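Local coordinates for anopheles Plasmodium-responsive Leucine-rich repeat protein 1B (Anopheles gambiae, PDB 4XGO) that probably acts in mosquito responses to Plasmodium and interacts with LRIM1; this part is its leucine-rich repeat domain, at residues N41-A46 and P64-N69; L228-V233 and T250-D255; Y276-H281 and N297-H302. All blocks are in the same frame, centred on the assembly; numbering follows the deposited sequence.

Contact 1 of 3, residues N41-A46 and P64-N69; sequences NAFAYA and PHVFQN
Asn69 and Phe43 join two successive coils of a leucine-rich repeat solenoid in the loops between its ladder strands. There the coils are irregular: two type I turns, Asn41 to Ala44 and Phe43 to Ala46, shape the first segment. No hydrogen bond runs directly between 41-46 and 64-69, so the contact shows how a solenoid can stack loops through packing and one shared water.

The Asn69 side chain can be followed outward. Asn69 CB rests against the carbonyl of the neighbouring turn, 3.4 Å from Phe43 O, and also faces Phe43 CB. A first torsion of -74° sets CG beside the Asn69 backbone N and carries the amide along the Phe43-Ala44 peptide of the other coil, with Asn69 CG 3.6 Å from Ala44 CA. At the tip, Asn69 ND2 passes close to Ala44 N and Ala44 CB, but its bond is to the water, at 2.9 Å. That water also accepts from Phe43 N and donates a hydrogen bond to Val66 O, 2.6 Å from the water oxygen. Backbone polar atoms of both coils are thus satisfied at a single point, which ties in the Asn69 amide.

Beside the water, the Phe43 ring turns an edge to Val66 O, which lies near the ring plane. Phe43 CE2 touches Val66 CG2 at 4.1 Å. Phe43 and Phe67 are 24 residues apart, at equivalent positions of consecutive repeats, consistent with two steps of the phenylalanine spine of leucine-rich repeats; both also pack on Leu52 of strand 51-53. Leu15 of the second subunit packs on Phe43. Within 64-69, Val66 sends its two methyls in different directions: CG2 goes to Phe43, while Val66 CG1 sits over the centre of the Phe67 ring, 3.6 Å above its plane.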
# COMPACT_ATOMS: atom_id res chain seq x y z
N ASN A 41 27.88 -4.99 14.08
CA ASN A 41 28.51 -6.31 13.97
C ASN A 41 27.52 -7.46 13.74
O ASN A 41 27.87 -8.62 13.94
CB ASN A 41 29.38 -6.61 15.21
CG ASN A 41 28.57 -6.82 16.48
OD1 ASN A 41 27.37 -6.56 16.51
ND2 ASN A 41 29.23 -7.27 17.56
N ALA A 42 26.31 -7.16 13.28
CA ALA A 42 25.27 -8.19 13.16
C ALA A 42 25.73 -9.40 12.35
O ALA A 42 25.36 -10.53 12.67
CB ALA A 42 24.01 -7.60 12.55
N PHE A 43 26.52 -9.16 11.30
CA PHE A 43 26.98 -10.22 10.42
C PHE A 43 28.41 -10.72 10.66
O PHE A 43 29.00 -11.39 9.80
CB PHE A 43 26.80 -9.80 8.95
CG PHE A 43 25.39 -9.42 8.62
CD1 PHE A 43 24.39 -10.37 8.61
CD2 PHE A 43 25.05 -8.10 8.35
CE1 PHE A 43 23.07 -10.03 8.32
CE2 PHE A 43 23.74 -7.75 8.05
CZ PHE A 43 22.75 -8.71 8.04
N ALA A 44 28.93 -10.48 11.86
CA ALA A 44 30.31 -10.84 12.22
C ALA A 44 30.66 -12.33 12.06
O ALA A 44 31.83 -12.67 11.81
CB ALA A 44 30.57 -10.39 13.65
N TYR A 45 29.67 -13.19 12.25
CA TYR A 45 29.84 -14.64 12.14
C TYR A 45 29.15 -15.24 10.91
O TYR A 45 28.83 -16.44 10.88
CB TYR A 45 29.30 -15.29 13.42
CG TYR A 45 29.98 -14.75 14.65
CD1 TYR A 45 31.23 -15.23 15.04
CD2 TYR A 45 29.40 -13.73 15.41
CE1 TYR A 45 31.87 -14.73 16.15
CE2 TYR A 45 30.04 -13.23 16.53
CZ TYR A 45 31.27 -13.73 16.90
OH TYR A 45 31.91 -13.24 18.01
N ALA A 46 28.93 -14.41 9.90
CA ALA A 46 28.19 -14.81 8.71
C ALA A 46 28.86 -14.28 7.44
O ALA A 46 28.21 -13.69 6.58
CB ALA A 46 26.76 -14.31 8.80
N PRO A 64 27.01 2.49 9.33
CA PRO A 64 27.85 2.69 8.13
C PRO A 64 28.74 1.50 7.75
O PRO A 64 29.00 1.29 6.56
CB PRO A 64 28.72 3.91 8.48
CG PRO A 64 28.26 4.42 9.80
CD PRO A 64 27.18 3.54 10.34
N HIS A 65 29.20 0.74 8.74
CA HIS A 65 30.11 -0.39 8.48
C HIS A 65 29.43 -1.76 8.60
O HIS A 65 30.10 -2.79 8.68
CB HIS A 65 31.34 -0.30 9.41
CG HIS A 65 32.08 1.00 9.31
ND1 HIS A 65 32.58 1.49 8.12
CD2 HIS A 65 32.40 1.92 10.25
CE1 HIS A 65 33.19 2.64 8.34
NE2 HIS A 65 33.08 2.93 9.62
N VAL A 66 28.10 -1.80 8.57
CA VAL A 66 27.39 -3.06 8.75
C VAL A 66 27.76 -4.12 7.69
O VAL A 66 27.76 -5.31 8.01
CB VAL A 66 25.86 -2.86 8.80
CG1 VAL A 66 25.33 -2.42 7.43
CG2 VAL A 66 25.15 -4.12 9.27
N PHE A 67 28.11 -3.69 6.47
CA PHE A 67 28.40 -4.64 5.39
C PHE A 67 29.88 -5.00 5.21
O PHE A 67 30.23 -5.79 4.33
CB PHE A 67 27.77 -4.17 4.06
CG PHE A 67 26.27 -4.00 4.12
CD1 PHE A 67 25.45 -5.00 4.66
CD2 PHE A 67 25.66 -2.83 3.65
CE1 PHE A 67 24.08 -4.84 4.74
CE2 PHE A 67 24.28 -2.67 3.73
CZ PHE A 67 23.48 -3.68 4.26
N GLN A 68 30.74 -4.45 6.06
CA GLN A 68 32.14 -4.86 6.08
C GLN A 68 32.28 -6.35 6.34
O GLN A 68 33.21 -6.99 5.85
CB GLN A 68 32.91 -4.09 7.14
CG GLN A 68 33.01 -2.62 6.86
CD GLN A 68 34.21 -2.02 7.57
OE1 GLN A 68 34.37 -2.19 8.77
NE2 GLN A 68 35.06 -1.34 6.81
N ASN A 69 31.35 -6.92 7.10
CA ASN A 69 31.36 -8.35 7.41
C ASN A 69 30.83 -9.25 6.30
O ASN A 69 30.94 -10.48 6.41
CB ASN A 69 30.56 -8.62 8.68
CG ASN A 69 31.28 -8.17 9.94
OD1 ASN A 69 32.48 -8.44 10.11
ND2 ASN A 69 30.55 -7.52 10.84
O HOH W 1 27.88 -6.73 10.20

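Contact 2 of 3, residues L228-V233 and T250-D255; sequences LERLYV and TLKVLD
Glu229 O takes two donors from the next strand, Lys252 N at 2.8 Å and Val253 N at 3.0 Å, and so opens the parallel pairing of 230-232 with 253-255. The chain at Lys252, with psi near -15° rather than extended, points its amide and that of Val253 at the same carbonyl. Just before it, Leu228 O accepts Thr250 OG1 at 2.8 Å, with the hydroxyl 42° out of the carbonyl plane. Regular pairing follows: Leu231 N bonds Val253 O, Asp255 N bonds Leu231 O, and Val233 N bonds Asp255 O. The backbones of Arg230 and Tyr232 bond instead to Val205, Val207 and Leu209 of the preceding coil.

This is the strand ladder of a leucine-rich repeat solenoid, in which an LxxLxL-like pattern recurs, with Val233 at the third hydrophobic position of the first coil. Leu228 and Leu231 point into the core beside Leu251 and Leu254, with Leu231 CD2 3.7 Å from Leu254 CD1. The asparagine of the same repeat pattern serves the backbone: Asn259 ND2 donates to Val233 O.

The opposite face carries Arg230, Tyr232, Val253 and Asp255. Arg230 NH1 has its salt bridge with Asp206, on the preceding strand; Glu229 OE1 lies well out of the guanidinium plane and adds charge attraction alone. Lys252 runs extended alongside, Lys252 CE over one face of the guanidinium, 3.5 Å from Arg230 NH2. The nearby Glu229 and Asp206 carboxylates would be expected to ease the proximity of these two positive groups. Lys252 NZ donates to a water at 2.7 Å, which Arg230 NH2 reaches only weakly. Farther along this face, Tyr232 CD2 meets Asp255 CB at 3.8 Å, the ring and carboxylate planes 78° apart, while Asp255 OD1 bonds Ser257 OG.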
# COMPACT_ATOMS: atom_id res chain seq x y z
N LEU A 228 13.55 2.37 -33.55
CA LEU A 228 12.39 2.76 -32.76
C LEU A 228 11.13 2.05 -33.25
O LEU A 228 10.83 2.07 -34.45
CB LEU A 228 12.20 4.27 -32.81
CG LEU A 228 11.09 4.83 -31.92
CD1 LEU A 228 11.41 4.70 -30.44
CD2 LEU A 228 10.83 6.28 -32.28
N GLU A 229 10.43 1.40 -32.33
CA GLU A 229 9.19 0.66 -32.64
C GLU A 229 7.94 1.28 -32.03
O GLU A 229 6.87 1.22 -32.63
CB GLU A 229 9.29 -0.79 -32.17
CG GLU A 229 10.27 -1.63 -32.97
CD GLU A 229 10.33 -3.07 -32.50
OE1 GLU A 229 9.32 -3.56 -31.95
OE2 GLU A 229 11.41 -3.69 -32.67
N ARG A 230 8.05 1.85 -30.83
CA ARG A 230 6.87 2.34 -30.12
C ARG A 230 7.16 3.70 -29.51
O ARG A 230 8.14 3.86 -28.76
CB ARG A 230 6.43 1.34 -29.04
CG ARG A 230 6.27 -0.07 -29.57
CD ARG A 230 5.74 -0.99 -28.49
NE ARG A 230 5.47 -2.32 -29.02
CZ ARG A 230 6.39 -3.25 -29.25
NH1 ARG A 230 7.69 -3.03 -29.02
NH2 ARG A 230 6.00 -4.44 -29.73
N LEU A 231 6.30 4.66 -29.84
CA LEU A 231 6.41 6.03 -29.35
C LEU A 231 5.07 6.45 -28.76
O LEU A 231 4.03 6.52 -29.46
CB LEU A 231 6.83 6.98 -30.49
CG LEU A 231 6.81 8.47 -30.16
CD1 LEU A 231 7.82 8.81 -29.08
CD2 LEU A 231 7.07 9.30 -31.40
N TYR A 232 5.07 6.69 -27.45
CA TYR A 232 3.88 7.09 -26.74
C TYR A 232 4.00 8.54 -26.29
O TYR A 232 4.91 8.89 -25.52
CB TYR A 232 3.64 6.21 -25.52
CG TYR A 232 3.55 4.74 -25.84
CD1 TYR A 232 4.69 3.95 -25.84
CD2 TYR A 232 2.34 4.15 -26.13
CE1 TYR A 232 4.61 2.59 -26.14
CE2 TYR A 232 2.25 2.79 -26.42
CZ TYR A 232 3.40 2.02 -26.42
OH TYR A 232 3.34 0.66 -26.70
N VAL A 233 3.08 9.37 -26.74
CA VAL A 233 3.09 10.78 -26.35
C VAL A 233 1.67 11.25 -26.05
O VAL A 233 1.30 12.39 -26.33
CB VAL A 233 3.76 11.70 -27.40
CG1 VAL A 233 4.18 12.99 -26.74
CG2 VAL A 233 5.01 11.08 -28.00
N THR A 250 10.97 0.99 -38.76
CA THR A 250 10.68 0.12 -37.63
C THR A 250 9.48 0.56 -36.79
O THR A 250 8.98 -0.22 -35.99
CB THR A 250 11.92 -0.01 -36.71
OG1 THR A 250 12.51 1.28 -36.50
CG2 THR A 250 12.96 -0.94 -37.32
N LEU A 251 9.00 1.80 -36.97
CA LEU A 251 7.95 2.33 -36.10
C LEU A 251 6.60 1.69 -36.35
O LEU A 251 6.06 1.78 -37.46
CB LEU A 251 7.82 3.85 -36.23
CG LEU A 251 6.95 4.55 -35.17
CD1 LEU A 251 7.58 4.46 -33.79
CD2 LEU A 251 6.77 6.00 -35.54
N LYS A 252 6.04 1.07 -35.32
CA LYS A 252 4.76 0.41 -35.49
C LYS A 252 3.65 0.86 -34.55
O LYS A 252 2.49 0.61 -34.83
CB LYS A 252 4.92 -1.11 -35.50
CG LYS A 252 5.49 -1.71 -34.24
CD LYS A 252 5.80 -3.18 -34.50
CE LYS A 252 6.01 -3.95 -33.21
NZ LYS A 252 6.08 -5.41 -33.48
N VAL A 253 4.00 1.56 -33.48
CA VAL A 253 3.02 2.10 -32.55
C VAL A 253 3.27 3.60 -32.37
O VAL A 253 4.38 4.00 -32.05
CB VAL A 253 3.08 1.41 -31.20
CG1 VAL A 253 2.10 2.05 -30.22
CG2 VAL A 253 2.81 -0.08 -31.33
N LEU A 254 2.22 4.38 -32.57
CA LEU A 254 2.27 5.83 -32.36
C LEU A 254 1.01 6.27 -31.64
O LEU A 254 -0.09 6.20 -32.19
CB LEU A 254 2.41 6.57 -33.69
CG LEU A 254 2.57 8.09 -33.62
CD1 LEU A 254 3.80 8.43 -32.77
CD2 LEU A 254 2.69 8.70 -35.02
N ASP A 255 1.18 6.70 -30.38
CA ASP A 255 0.06 7.11 -29.55
C ASP A 255 0.11 8.64 -29.39
O ASP A 255 0.94 9.17 -28.69
CB ASP A 255 0.09 6.40 -28.19
CG ASP A 255 -1.12 6.70 -27.33
OD1 ASP A 255 -1.98 7.53 -27.71
OD2 ASP A 255 -1.21 6.14 -26.22
O HOH W 2 7.64 -6.75 -31.67

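Contact 3 of 3, residues Y276-H281 and N297-H302; sequences YLYLDH and NLTLSH
His281 and His302 stack in offset fashion, centroids 4.2 Å apart and planes 7° from parallel, and His281 NE2 lies above the His302 ring near CG, 3.5 Å away. His302 CB adds a CH-pi contact over the face of His281.

What turns the His281 ring is Asp280. Asp280 OD2 accepts from His281 ND1 at 2.7 Å, close to the imidazole plane, while Asp280 OD1 accepts from Thr299 OG1, also at 2.7 Å. Both oxygens use their anti lone pairs, so the carboxylate is held between a ring of its own segment and a hydroxyl of the next coil. Thr299 OG1 also meets the Tyr278 ring at its edge.

This polar group follows directly on the parallel ladder of the leucine-rich repeats. Leu277 N bonds Asn297 O, Thr299 N bonds Leu277 O, Leu279 N bonds Thr299 O, and past the strands His281 N bonds Ser301 O. On the core face Leu277 CD2 packs against Leu298 CD1 at 3.8 Å. Farther out, Asn303 ND2 reaches Leu279 O, Ser301 OG is held by Asp324, and His258 also stacks on His281.

With ND1 donating to a carboxylate, His281 keeps its rotation fixed, and Asp280 would be expected to stabilise positive charge on that ring, whereas a stacked His302 would probably disfavour both rings being charged together.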
# COMPACT_ATOMS: atom_id res chain seq x y z
N TYR A 276 -0.43 0.44 -35.15
CA TYR A 276 -1.32 1.01 -34.14
C TYR A 276 -1.12 2.52 -34.14
O TYR A 276 -0.00 3.01 -33.97
CB TYR A 276 -1.00 0.44 -32.77
CG TYR A 276 -1.11 -1.06 -32.71
CD1 TYR A 276 -0.05 -1.87 -33.12
CD2 TYR A 276 -2.27 -1.67 -32.28
CE1 TYR A 276 -0.15 -3.25 -33.07
CE2 TYR A 276 -2.39 -3.05 -32.24
CZ TYR A 276 -1.32 -3.84 -32.63
OH TYR A 276 -1.42 -5.22 -32.59
N LEU A 277 -2.21 3.25 -34.38
CA LEU A 277 -2.16 4.71 -34.42
C LEU A 277 -3.34 5.23 -33.64
O LEU A 277 -4.49 4.94 -34.00
CB LEU A 277 -2.23 5.20 -35.86
CG LEU A 277 -2.28 6.72 -36.09
CD1 LEU A 277 -1.08 7.40 -35.48
CD2 LEU A 277 -2.35 7.02 -37.58
N TYR A 278 -3.06 5.97 -32.56
CA TYR A 278 -4.11 6.47 -31.69
C TYR A 278 -4.21 7.98 -31.78
O TYR A 278 -3.29 8.69 -31.35
CB TYR A 278 -3.85 6.07 -30.25
CG TYR A 278 -3.64 4.58 -30.10
CD1 TYR A 278 -4.71 3.70 -30.19
CD2 TYR A 278 -2.39 4.06 -29.90
CE1 TYR A 278 -4.53 2.32 -30.08
CE2 TYR A 278 -2.18 2.69 -29.76
CZ TYR A 278 -3.25 1.83 -29.85
OH TYR A 278 -3.03 0.45 -29.74
N LEU A 279 -5.34 8.46 -32.33
CA LEU A 279 -5.60 9.90 -32.52
C LEU A 279 -6.78 10.41 -31.73
O LEU A 279 -7.15 11.60 -31.85
CB LEU A 279 -5.81 10.21 -34.00
CG LEU A 279 -4.68 9.84 -34.93
CD1 LEU A 279 -5.11 10.14 -36.36
CD2 LEU A 279 -3.40 10.58 -34.55
N ASP A 280 -7.39 9.54 -30.93
CA ASP A 280 -8.60 9.92 -30.23
C ASP A 280 -8.32 11.05 -29.23
O ASP A 280 -7.21 11.19 -28.72
CB ASP A 280 -9.25 8.70 -29.53
CG ASP A 280 -8.35 8.11 -28.47
OD1 ASP A 280 -7.48 7.29 -28.81
OD2 ASP A 280 -8.48 8.52 -27.29
N HIS A 281 -9.37 11.81 -28.94
CA HIS A 281 -9.34 12.90 -27.97
C HIS A 281 -8.36 14.02 -28.37
O HIS A 281 -7.34 14.26 -27.72
CB HIS A 281 -9.08 12.37 -26.55
CG HIS A 281 -10.20 11.56 -26.00
ND1 HIS A 281 -10.32 10.21 -26.22
CD2 HIS A 281 -11.28 11.92 -25.26
CE1 HIS A 281 -11.41 9.76 -25.62
NE2 HIS A 281 -12.02 10.78 -25.05
N ASN A 297 -5.05 -1.23 -35.58
CA ASN A 297 -5.90 -0.47 -34.69
C ASN A 297 -5.68 1.02 -34.92
O ASN A 297 -4.55 1.50 -34.91
CB ASN A 297 -5.67 -0.85 -33.22
CG ASN A 297 -6.81 -0.39 -32.32
OD1 ASN A 297 -7.70 0.35 -32.75
ND2 ASN A 297 -6.79 -0.82 -31.06
N LEU A 298 -6.77 1.73 -35.18
CA LEU A 298 -6.76 3.16 -35.44
C LEU A 298 -7.85 3.75 -34.59
O LEU A 298 -9.01 3.31 -34.69
CB LEU A 298 -7.06 3.44 -36.91
CG LEU A 298 -7.23 4.90 -37.37
CD1 LEU A 298 -5.92 5.67 -37.22
CD2 LEU A 298 -7.67 4.97 -38.82
N THR A 299 -7.54 4.73 -33.75
CA THR A 299 -8.59 5.38 -32.97
C THR A 299 -8.75 6.83 -33.42
O THR A 299 -7.77 7.53 -33.67
CB THR A 299 -8.35 5.30 -31.46
OG1 THR A 299 -7.13 5.97 -31.12
CG2 THR A 299 -8.30 3.84 -31.02
N LEU A 300 -10.00 7.24 -33.55
CA LEU A 300 -10.36 8.52 -34.17
C LEU A 300 -11.42 9.33 -33.42
O LEU A 300 -11.74 10.46 -33.82
CB LEU A 300 -10.90 8.25 -35.58
CG LEU A 300 -9.98 7.54 -36.56
CD1 LEU A 300 -10.73 7.23 -37.83
CD2 LEU A 300 -8.73 8.38 -36.82
N SER A 301 -11.98 8.78 -32.34
CA SER A 301 -13.14 9.41 -31.71
C SER A 301 -12.74 10.67 -30.96
O SER A 301 -11.54 10.92 -30.72
CB SER A 301 -13.88 8.45 -30.76
OG SER A 301 -13.05 8.07 -29.68
N HIS A 302 -13.75 11.48 -30.62
CA HIS A 302 -13.57 12.71 -29.87
C HIS A 302 -12.58 13.65 -30.57
O HIS A 302 -11.55 14.04 -30.00
CB HIS A 302 -13.13 12.41 -28.45
CG HIS A 302 -14.15 11.63 -27.69
ND1 HIS A 302 -15.09 12.24 -26.89
CD2 HIS A 302 -14.44 10.31 -27.68
CE1 HIS A 302 -15.89 11.32 -26.37
NE2 HIS A 302 -15.52 10.15 -26.84

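Overall arrangement
From the N terminus, contact 1 closes the first loop: residues 47-63, with strand 51-53 within them, make one solenoid coil whose ends meet in loops between the ladder strands. Contact 2 closes the coil through 234-249, and contact 3 the coil through 282-296. The three follow in series; none nests or crosses. Contact 1 stands apart, its centre 49 Å from that of contact 2, across the centre of the chain. Contacts 2 and 3 adjoin, since strands 253-255 and 276-278 pair directly. Together they span four consecutive strands, ending at 297-299, so coils are joined by loop packing near one end and by strand pairing from mid-chain to the last ladder strand.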